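Local coordinates for spike protein P5 (Enterobacteria phage PRD1, PDB 1YQ5) that forms, together with proteins P31 and P2, the spike complexes at the five-fold vertices of the viral capsid and is essential for infectivity, at residues A[57-67]-A[136-144]; A[70-81]-A[92-103]. All blocks are in the same frame, centred on the assembly; numbering follows the deposited sequence.

Interaction 1 (A[57-67]-A[136-144]); sequences KSGLYQITMTV and INITAAKIN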
loop_
_atom_site.group_PDB
_atom_site.type_symbol
_atom_site.label_atom_id
_atom_site.label_comp_id
_atom_site.label_asym_id
_atom_site.label_seq_id
_atom_site.Cartn_x
_atom_site.Cartn_y
_atom_site.Cartn_z
ATOM N N LYS A 57 -23.590 1.933 -0.730
ATOM C CA LYS A 57 -22.223 2.193 -1.175
ATOM C C LYS A 57 -21.289 0.981 -1.251
ATOM O O LYS A 57 -20.086 1.117 -1.042
ATOM C CB LYS A 57 -21.582 3.270 -0.288
ATOM C CG LYS A 57 -22.210 4.663 -0.418
ATOM C CD LYS A 57 -21.927 5.286 -1.780
ATOM C CE LYS A 57 -22.623 6.635 -1.943
ATOM N NZ LYS A 57 -22.272 7.274 -3.254
ATOM N N SER A 58 -21.825 -0.199 -1.549
ATOM C CA SER A 58 -20.966 -1.375 -1.664
ATOM C C SER A 58 -20.006 -1.122 -2.826
ATOM O O SER A 58 -20.354 -0.431 -3.781
ATOM C CB SER A 58 -21.797 -2.631 -1.950
ATOM O OG SER A 58 -22.575 -2.998 -0.825
ATOM N N GLY A 59 -18.799 -1.665 -2.744
ATOM C CA GLY A 59 -17.849 -1.457 -3.821
ATOM C C GLY A 59 -16.400 -1.598 -3.400
ATOM O O GLY A 59 -16.097 -2.147 -2.334
ATOM N N LEU A 60 -15.502 -1.100 -4.246
ATOM C CA LEU A 60 -14.071 -1.170 -3.988
ATOM C C LEU A 60 -13.593 0.113 -3.335
ATOM O O LEU A 60 -13.925 1.215 -3.783
ATOM C CB LEU A 60 -13.309 -1.396 -5.295
ATOM C CG LEU A 60 -13.530 -2.752 -5.969
ATOM C CD1 LEU A 60 -12.908 -2.748 -7.358
ATOM C CD2 LEU A 60 -12.914 -3.855 -5.107
ATOM N N TYR A 61 -12.810 -0.040 -2.273
ATOM C CA TYR A 61 -12.286 1.098 -1.538
ATOM C C TYR A 61 -10.775 1.067 -1.391
ATOM O O TYR A 61 -10.199 0.030 -1.061
ATOM C CB TYR A 61 -12.910 1.157 -0.141
ATOM C CG TYR A 61 -14.358 1.577 -0.135
ATOM C CD1 TYR A 61 -15.368 0.689 -0.506
ATOM C CD2 TYR A 61 -14.716 2.882 0.202
ATOM C CE1 TYR A 61 -16.704 1.100 -0.542
ATOM C CE2 TYR A 61 -16.038 3.299 0.169
ATOM C CZ TYR A 61 -17.029 2.409 -0.205
ATOM O OH TYR A 61 -18.336 2.845 -0.257
ATOM N N GLN A 62 -10.144 2.210 -1.644
ATOM C CA GLN A 62 -8.701 2.344 -1.491
ATOM C C GLN A 62 -8.531 3.042 -0.151
ATOM O O GLN A 62 -9.086 4.119 0.074
ATOM C CB GLN A 62 -8.101 3.196 -2.610
ATOM C CG GLN A 62 -6.611 3.492 -2.433
ATOM C CD GLN A 62 -5.772 2.240 -2.217
ATOM O OE1 GLN A 62 -5.841 1.288 -2.997
ATOM N NE2 GLN A 62 -4.967 2.239 -1.155
ATOM N N ILE A 63 -7.763 2.423 0.734
ATOM C CA ILE A 63 -7.562 2.947 2.074
ATOM C C ILE A 63 -6.094 3.045 2.467
ATOM O O ILE A 63 -5.296 2.151 2.170
ATOM C CB ILE A 63 -8.271 2.035 3.089
ATOM C CG1 ILE A 63 -9.761 1.955 2.748
ATOM C CG2 ILE A 63 -8.045 2.537 4.502
ATOM C CD1 ILE A 63 -10.458 0.755 3.352
ATOM N N THR A 64 -5.751 4.134 3.145
ATOM C CA THR A 64 -4.392 4.343 3.618
ATOM C C THR A 64 -4.401 4.980 4.996
ATOM O O THR A 64 -5.169 5.901 5.264
ATOM C CB THR A 64 -3.578 5.278 2.689
ATOM O OG1 THR A 64 -3.337 4.630 1.435
ATOM C CG2 THR A 64 -2.233 5.637 3.335
HETATM N N MSE A 65 -3.560 4.460 5.877
HETATM C CA MSE A 65 -3.414 5.025 7.202
HETATM C C MSE A 65 -1.927 5.080 7.470
HETATM O O MSE A 65 -1.227 4.073 7.341
HETATM C CB MSE A 65 -4.094 4.180 8.276
HETATM C CG MSE A 65 -3.758 4.700 9.672
HETATM SE SE MSE A 65 -4.761 3.906 11.110
HETATM C CE MSE A 65 -4.260 2.042 10.770
ATOM N N THR A 66 -1.445 6.265 7.824
ATOM C CA THR A 66 -0.034 6.465 8.106
ATOM C C THR A 66 0.158 7.120 9.463
ATOM O O THR A 66 -0.748 7.764 9.989
ATOM C CB THR A 66 0.620 7.375 7.052
ATOM O OG1 THR A 66 -0.092 8.617 6.993
ATOM C CG2 THR A 66 0.598 6.713 5.685
ATOM N N VAL A 67 1.348 6.949 10.024
ATOM C CA VAL A 67 1.659 7.554 11.305
ATOM C C VAL A 67 3.127 7.921 11.410
ATOM O O VAL A 67 3.999 7.213 10.904
ATOM C CB VAL A 67 1.328 6.616 12.499
ATOM C CG1 VAL A 67 2.137 5.332 12.402
ATOM C CG2 VAL A 67 1.640 7.323 13.813
ATOM N N ILE A 136 -1.369 11.213 12.540
ATOM C CA ILE A 136 -1.951 10.098 11.824
ATOM C C ILE A 136 -2.852 10.619 10.719
ATOM O O ILE A 136 -3.666 11.522 10.935
ATOM C CB ILE A 136 -2.778 9.202 12.780
ATOM C CG1 ILE A 136 -1.854 8.602 13.844
ATOM C CG2 ILE A 136 -3.490 8.099 11.996
ATOM C CD1 ILE A 136 -2.581 7.797 14.905
ATOM N N ASN A 137 -2.679 10.067 9.526
ATOM C CA ASN A 137 -3.499 10.446 8.389
ATOM C C ASN A 137 -4.240 9.208 7.923
ATOM O O ASN A 137 -3.646 8.138 7.769
ATOM C CB ASN A 137 -2.631 10.997 7.259
ATOM C CG ASN A 137 -2.155 12.410 7.534
ATOM O OD1 ASN A 137 -2.914 13.375 7.387
ATOM N ND2 ASN A 137 -0.906 12.539 7.945
ATOM N N ILE A 138 -5.543 9.359 7.723
ATOM C CA ILE A 138 -6.387 8.264 7.271
ATOM C C ILE A 138 -7.189 8.755 6.075
ATOM O O ILE A 138 -7.893 9.760 6.163
ATOM C CB ILE A 138 -7.348 7.811 8.387
ATOM C CG1 ILE A 138 -6.542 7.224 9.551
ATOM C CG2 ILE A 138 -8.343 6.802 7.840
ATOM C CD1 ILE A 138 -7.366 6.933 10.798
ATOM N N THR A 139 -7.066 8.052 4.956
ATOM C CA THR A 139 -7.774 8.428 3.743
ATOM C C THR A 139 -8.443 7.218 3.107
ATOM O O THR A 139 -7.832 6.159 2.964
ATOM C CB THR A 139 -6.813 9.054 2.711
ATOM O OG1 THR A 139 -6.241 10.249 3.257
ATOM C CG2 THR A 139 -7.551 9.388 1.423
ATOM N N ALA A 140 -9.706 7.380 2.737
ATOM C CA ALA A 140 -10.450 6.311 2.096
ATOM C C ALA A 140 -11.188 6.888 0.897
ATOM O O ALA A 140 -11.730 7.992 0.961
ATOM C CB ALA A 140 -11.436 5.692 3.072
ATOM N N ALA A 141 -11.191 6.143 -0.201
ATOM C CA ALA A 141 -11.870 6.580 -1.410
ATOM C C ALA A 141 -12.544 5.398 -2.083
ATOM O O ALA A 141 -11.956 4.323 -2.204
ATOM C CB ALA A 141 -10.876 7.231 -2.372
ATOM N N LYS A 142 -13.789 5.597 -2.501
ATOM C CA LYS A 142 -14.541 4.559 -3.189
ATOM C C LYS A 142 -14.120 4.663 -4.647
ATOM O O LYS A 142 -14.414 5.665 -5.298
ATOM C CB LYS A 142 -16.041 4.827 -3.055
ATOM C CG LYS A 142 -16.940 3.758 -3.666
ATOM C CD LYS A 142 -18.408 4.110 -3.472
ATOM C CE LYS A 142 -19.321 2.987 -3.933
ATOM N NZ LYS A 142 -19.127 2.679 -5.374
ATOM N N ILE A 143 -13.429 3.651 -5.166
ATOM C CA ILE A 143 -12.985 3.717 -6.556
ATOM C C ILE A 143 -13.884 2.985 -7.548
ATOM O O ILE A 143 -13.656 3.049 -8.753
ATOM C CB ILE A 143 -11.535 3.210 -6.727
ATOM C CG1 ILE A 143 -11.476 1.701 -6.532
ATOM C CG2 ILE A 143 -10.617 3.913 -5.725
ATOM C CD1 ILE A 143 -10.181 1.102 -7.027
ATOM N N ASN A 144 -14.891 2.278 -7.047
ATOM C CA ASN A 144 -15.845 1.587 -7.915
ATOM C C ASN A 144 -17.090 1.226 -7.125
ATOM O O ASN A 144 -18.169 1.129 -7.743
ATOM C CB ASN A 144 -15.256 0.313 -8.528
ATOM C CG ASN A 144 -16.101 -0.209 -9.692
ATOM O OD1 ASN A 144 -16.234 0.454 -10.721
ATOM N ND2 ASN A 144 -16.687 -1.388 -9.523
ATOM O OXT ASN A 144 -16.957 1.026 -5.901
HETATM O O HOH W 1 -20.136 -0.478 -6.705
HETATM O O HOH W 2 0.674 10.435 9.077
#

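Interaction 2 (A[70-81]-A[92-103]); sequences NTVTTGNYLLRV and CPASSLTAGGTI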
loop_
_atom_site.group_PDB
_atom_site.type_symbol
_atom_site.label_atom_id
_atom_site.label_comp_id
_atom_site.label_asym_id
_atom_site.label_seq_id
_atom_site.Cartn_x
_atom_site.Cartn_y
_atom_site.Cartn_z
ATOM N N ASN A 70 7.818 10.825 15.710
ATOM C CA ASN A 70 9.264 10.965 15.724
ATOM C C ASN A 70 10.003 10.731 17.028
ATOM O O ASN A 70 11.196 10.436 17.006
ATOM C CB ASN A 70 9.634 12.333 15.144
ATOM C CG ASN A 70 9.190 12.480 13.701
ATOM O OD1 ASN A 70 8.480 11.619 13.176
ATOM N ND2 ASN A 70 9.603 13.564 13.051
ATOM N N THR A 71 9.312 10.850 18.156
ATOM C CA THR A 71 9.943 10.635 19.452
ATOM C C THR A 71 9.935 9.173 19.898
ATOM O O THR A 71 10.419 8.846 20.986
ATOM C CB THR A 71 9.287 11.504 20.533
ATOM O OG1 THR A 71 7.860 11.405 20.433
ATOM C CG2 THR A 71 9.719 12.958 20.357
ATOM N N VAL A 72 9.370 8.297 19.071
ATOM C CA VAL A 72 9.351 6.867 19.373
ATOM C C VAL A 72 9.985 6.194 18.164
ATOM O O VAL A 72 9.353 6.026 17.117
ATOM C CB VAL A 72 7.914 6.342 19.605
ATOM C CG1 VAL A 72 7.920 4.822 19.719
ATOM C CG2 VAL A 72 7.350 6.949 20.894
ATOM N N THR A 73 11.248 5.817 18.320
ATOM C CA THR A 73 12.025 5.220 17.242
ATOM C C THR A 73 12.439 3.780 17.498
ATOM O O THR A 73 13.343 3.271 16.840
ATOM C CB THR A 73 13.303 6.031 17.012
ATOM O OG1 THR A 73 14.068 6.032 18.224
ATOM C CG2 THR A 73 12.966 7.474 16.638
ATOM N N THR A 74 11.783 3.128 18.450
ATOM C CA THR A 74 12.100 1.747 18.783
ATOM C C THR A 74 10.867 0.860 18.649
ATOM O O THR A 74 9.747 1.353 18.529
ATOM C CB THR A 74 12.629 1.637 20.229
ATOM O OG1 THR A 74 11.690 2.240 21.126
ATOM C CG2 THR A 74 13.968 2.348 20.364
ATOM N N GLY A 75 11.082 -0.450 18.670
ATOM C CA GLY A 75 9.974 -1.379 18.552
ATOM C C GLY A 75 9.374 -1.381 17.157
ATOM O O GLY A 75 10.021 -0.984 16.185
ATOM N N ASN A 76 8.129 -1.832 17.062
ATOM C CA ASN A 76 7.432 -1.895 15.785
ATOM C C ASN A 76 6.088 -1.199 15.853
ATOM O O ASN A 76 5.345 -1.358 16.822
ATOM C CB ASN A 76 7.189 -3.348 15.378
ATOM C CG ASN A 76 8.470 -4.124 15.213
ATOM O OD1 ASN A 76 9.250 -3.861 14.304
ATOM N ND2 ASN A 76 8.701 -5.085 16.104
ATOM N N TYR A 77 5.789 -0.412 14.829
ATOM C CA TYR A 77 4.500 0.242 14.760
ATOM C C TYR A 77 3.555 -0.802 14.181
ATOM O O TYR A 77 3.844 -1.406 13.143
ATOM C CB TYR A 77 4.558 1.474 13.860
ATOM C CG TYR A 77 5.140 2.680 14.561
ATOM C CD1 TYR A 77 6.514 2.907 14.585
ATOM C CD2 TYR A 77 4.311 3.572 15.235
ATOM C CE1 TYR A 77 7.051 4.005 15.271
ATOM C CE2 TYR A 77 4.833 4.665 15.923
ATOM C CZ TYR A 77 6.200 4.876 15.937
ATOM O OH TYR A 77 6.703 5.959 16.620
ATOM N N LEU A 78 2.446 -1.035 14.874
ATOM C CA LEU A 78 1.456 -2.012 14.443
ATOM C C LEU A 78 0.231 -1.272 13.922
ATOM O O LEU A 78 -0.313 -0.405 14.609
ATOM C CB LEU A 78 1.048 -2.901 15.619
ATOM C CG LEU A 78 2.184 -3.480 16.464
ATOM C CD1 LEU A 78 1.590 -4.335 17.567
ATOM C CD2 LEU A 78 3.132 -4.302 15.593
ATOM N N LEU A 79 -0.201 -1.609 12.712
ATOM C CA LEU A 79 -1.365 -0.950 12.130
ATOM C C LEU A 79 -2.445 -1.947 11.757
ATOM O O LEU A 79 -2.153 -3.056 11.307
ATOM C CB LEU A 79 -0.964 -0.137 10.898
ATOM C CG LEU A 79 -0.074 1.080 11.160
ATOM C CD1 LEU A 79 1.330 0.621 11.491
ATOM C CD2 LEU A 79 -0.057 1.981 9.930
ATOM N N ARG A 80 -3.697 -1.545 11.943
ATOM C CA ARG A 80 -4.815 -2.417 11.627
ATOM C C ARG A 80 -6.040 -1.677 11.116
ATOM O O ARG A 80 -6.411 -0.618 11.632
ATOM C CB ARG A 80 -5.216 -3.231 12.862
ATOM C CG ARG A 80 -6.405 -4.149 12.632
ATOM C CD ARG A 80 -6.825 -4.835 13.928
ATOM N NE ARG A 80 -7.555 -3.928 14.809
ATOM C CZ ARG A 80 -7.731 -4.132 16.112
ATOM N NH1 ARG A 80 -7.217 -5.212 16.701
ATOM N NH2 ARG A 80 -8.442 -3.270 16.825
ATOM N N VAL A 81 -6.658 -2.257 10.093
ATOM C CA VAL A 81 -7.873 -1.724 9.496
ATOM C C VAL A 81 -8.866 -2.876 9.490
ATOM O O VAL A 81 -8.513 -4.000 9.128
ATOM C CB VAL A 81 -7.662 -1.283 8.035
ATOM C CG1 VAL A 81 -8.997 -0.860 7.429
ATOM C CG2 VAL A 81 -6.665 -0.141 7.971
ATOM N N CYS A 92 5.525 -2.373 11.223
ATOM C CA CYS A 92 6.592 -1.596 10.600
ATOM C C CYS A 92 7.698 -1.253 11.593
ATOM O O CYS A 92 7.492 -0.456 12.509
ATOM C CB CYS A 92 6.014 -0.302 10.020
ATOM S SG CYS A 92 4.540 -0.557 8.985
ATOM N N PRO A 93 8.886 -1.858 11.425
ATOM C CA PRO A 93 10.010 -1.593 12.329
ATOM C C PRO A 93 10.351 -0.106 12.403
ATOM O O PRO A 93 10.556 0.550 11.382
ATOM C CB PRO A 93 11.140 -2.426 11.726
ATOM C CG PRO A 93 10.398 -3.609 11.153
ATOM C CD PRO A 93 9.220 -2.936 10.475
ATOM N N ALA A 94 10.410 0.418 13.619
ATOM C CA ALA A 94 10.720 1.824 13.819
ATOM C C ALA A 94 12.219 2.085 13.823
ATOM O O ALA A 94 13.021 1.189 14.083
ATOM C CB ALA A 94 10.114 2.306 15.128
ATOM N N SER A 95 12.581 3.325 13.521
ATOM C CA SER A 95 13.969 3.768 13.524
ATOM C C SER A 95 13.886 5.281 13.513
ATOM O O SER A 95 12.803 5.844 13.352
ATOM C CB SER A 95 14.723 3.290 12.277
ATOM O OG SER A 95 14.323 4.016 11.128
ATOM N N SER A 96 15.018 5.946 13.685
ATOM C CA SER A 96 15.018 7.396 13.678
ATOM C C SER A 96 14.608 7.889 12.290
ATOM O O SER A 96 13.904 8.896 12.157
ATOM C CB SER A 96 16.407 7.923 14.040
ATOM O OG SER A 96 16.345 9.323 14.260
ATOM N N LEU A 97 15.037 7.164 11.260
ATOM C CA LEU A 97 14.716 7.517 9.877
ATOM C C LEU A 97 13.283 7.147 9.496
ATOM O O LEU A 97 12.693 7.748 8.596
ATOM C CB LEU A 97 15.693 6.823 8.922
ATOM C CG LEU A 97 17.122 7.370 8.970
ATOM C CD1 LEU A 97 18.071 6.474 8.178
ATOM C CD2 LEU A 97 17.119 8.786 8.408
ATOM N N THR A 98 12.726 6.152 10.178
ATOM C CA THR A 98 11.363 5.715 9.900
ATOM C C THR A 98 10.606 5.568 11.216
ATOM O O THR A 98 10.278 4.458 11.640
ATOM C CB THR A 98 11.348 4.362 9.145
ATOM O OG1 THR A 98 11.949 3.346 9.959
ATOM C CG2 THR A 98 12.120 4.475 7.844
ATOM N N ALA A 99 10.333 6.702 11.852
ATOM C CA ALA A 99 9.630 6.731 13.128
ATOM C C ALA A 99 8.120 6.656 12.931
ATOM O O ALA A 99 7.384 7.572 13.293
ATOM C CB ALA A 99 10.003 7.999 13.894
ATOM N N GLY A 100 7.667 5.553 12.351
ATOM C CA GLY A 100 6.249 5.386 12.116
ATOM C C GLY A 100 5.975 4.197 11.226
ATOM O O GLY A 100 6.797 3.287 11.116
ATOM N N GLY A 101 4.818 4.207 10.580
ATOM C CA GLY A 101 4.464 3.104 9.713
ATOM C C GLY A 101 3.405 3.481 8.700
ATOM O O GLY A 101 2.880 4.596 8.709
ATOM N N THR A 102 3.076 2.527 7.841
ATOM C CA THR A 102 2.101 2.750 6.791
ATOM C C THR A 102 1.346 1.476 6.441
ATOM O O THR A 102 1.924 0.392 6.429
ATOM C CB THR A 102 2.801 3.231 5.493
ATOM O OG1 THR A 102 3.438 4.497 5.724
ATOM C CG2 THR A 102 1.795 3.350 4.353
ATOM N N ILE A 103 0.054 1.614 6.171
ATOM C CA ILE A 103 -0.750 0.484 5.727
ATOM C C ILE A 103 -1.700 1.022 4.666
ATOM O O ILE A 103 -2.394 2.021 4.883
ATOM C CB ILE A 103 -1.560 -0.202 6.866
ATOM C CG1 ILE A 103 -2.156 -1.514 6.328
ATOM C CG2 ILE A 103 -2.678 0.704 7.369
ATOM C CD1 ILE A 103 -2.827 -2.392 7.380
HETATM O O HOH W 3 12.816 -1.329 15.538
#

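Interaction 1 (A[57-67]-A[136-144])
Two donors grip OXT of the C-terminal carboxylate of Asn144: Leu60 N from across the contact at 3.1 Å, and Lys142 NZ from its own segment, in a salt bridge of 2.8 Å. The lysine reaches it by running extended, with CG opposite the backbone N (chi1 -177°), and turning only at chi4 (-60°). Lys142 CG sits 4.1 Å from the centroid of the Tyr61 ring, 26° off the normal, a CH-pi contact. The phenol OH of Tyr61 gives a 2.6 Å bond to a lone pair of Lys57 O, in the carbonyl plane, which helps hold the ring under the lysine chain. Antiparallel strands 59-67 and 136-142, neighbouring inner strands of one sheet of the beta jelly-roll, exchange paired backbone bonds, such as Gln62 N to Ala141 O. On the sheet face bearing Tyr61, Ile63 and Met65, CG of selenomethionine Met65 lies 3.8 Å from Ile138 CG1; Ile63 and Ile138 also pack on Phe122 of the opposing sheet. On the other face, a water joins Thr66 OG1 to Asn137 ND2, while Leu106 of the second subunit covers Thr139 and Ala141. Lysine and backbone N-H probably stabilise the terminal negative charge, tying it to the start of strand 59-67.

Interaction 2 (A[70-81]-A[92-103])
The Tyr77 ring lies against the backbone of Gly100, whose CA stands 3.6 Å from the centroid of that ring and 15° off its normal, a CH-pi contact made over the face. With CG beside its own backbone N (chi1 -81°) and the ring turned nearly perpendicular (chi2 87°), the tyrosine also presents an edge to Ala94, Tyr77 CE1 meeting Ala94 CB at 3.5 Å. Its hydroxyl gives a 2.7 Å bond to Val72 O, so the ring spans from strand 76-81 back to the preceding loop. Tyr77 and Cys92 form an antiparallel hydrogen-bonded pair, and Cys92 N reaches Tyr77 O at 2.7 Å. This is the open end of the hairpin of strands 76-83 and 86-93 in a beta jelly-roll, from which the chain crosses to the facing sheet at strand 100-103. Leu79 extends CD2, the branch anti to its CA, to 3.9 Å from Ile103 CG2 across that sandwich interior; Ile103 packs on Met65 as well. Cys92 SG accepts a bond of 3.6 Å from Thr102 N. At the outer loops, the methyl CG2 of Thr73 comes to 3.6 Å from Ser96 CA.

How the interactions relate
Their centres about 20 Å apart, the two interactions meet through neighbouring strands of one sheet. Interaction 2 is nested along the chain inside the loop that interaction 1 closes: 57-67, 70-81, 92-103, 136-144. Interaction 1 pairs two inner strands of the sheet that ends, within this chain, in strand 100-109, whereas interaction 2 connects that outermost strand to the facing sheet. Probable backbone hydrogen bonds, Met65 N to Ile103 O at 2.9 Å and Val67 N to Gly101 O at 3.1 Å, join them directly, and Met65 O packs on Leu79 CD2 across the interior. Both contacts also touch the second subunit, so residues of each take part in the interface of the homotrimer.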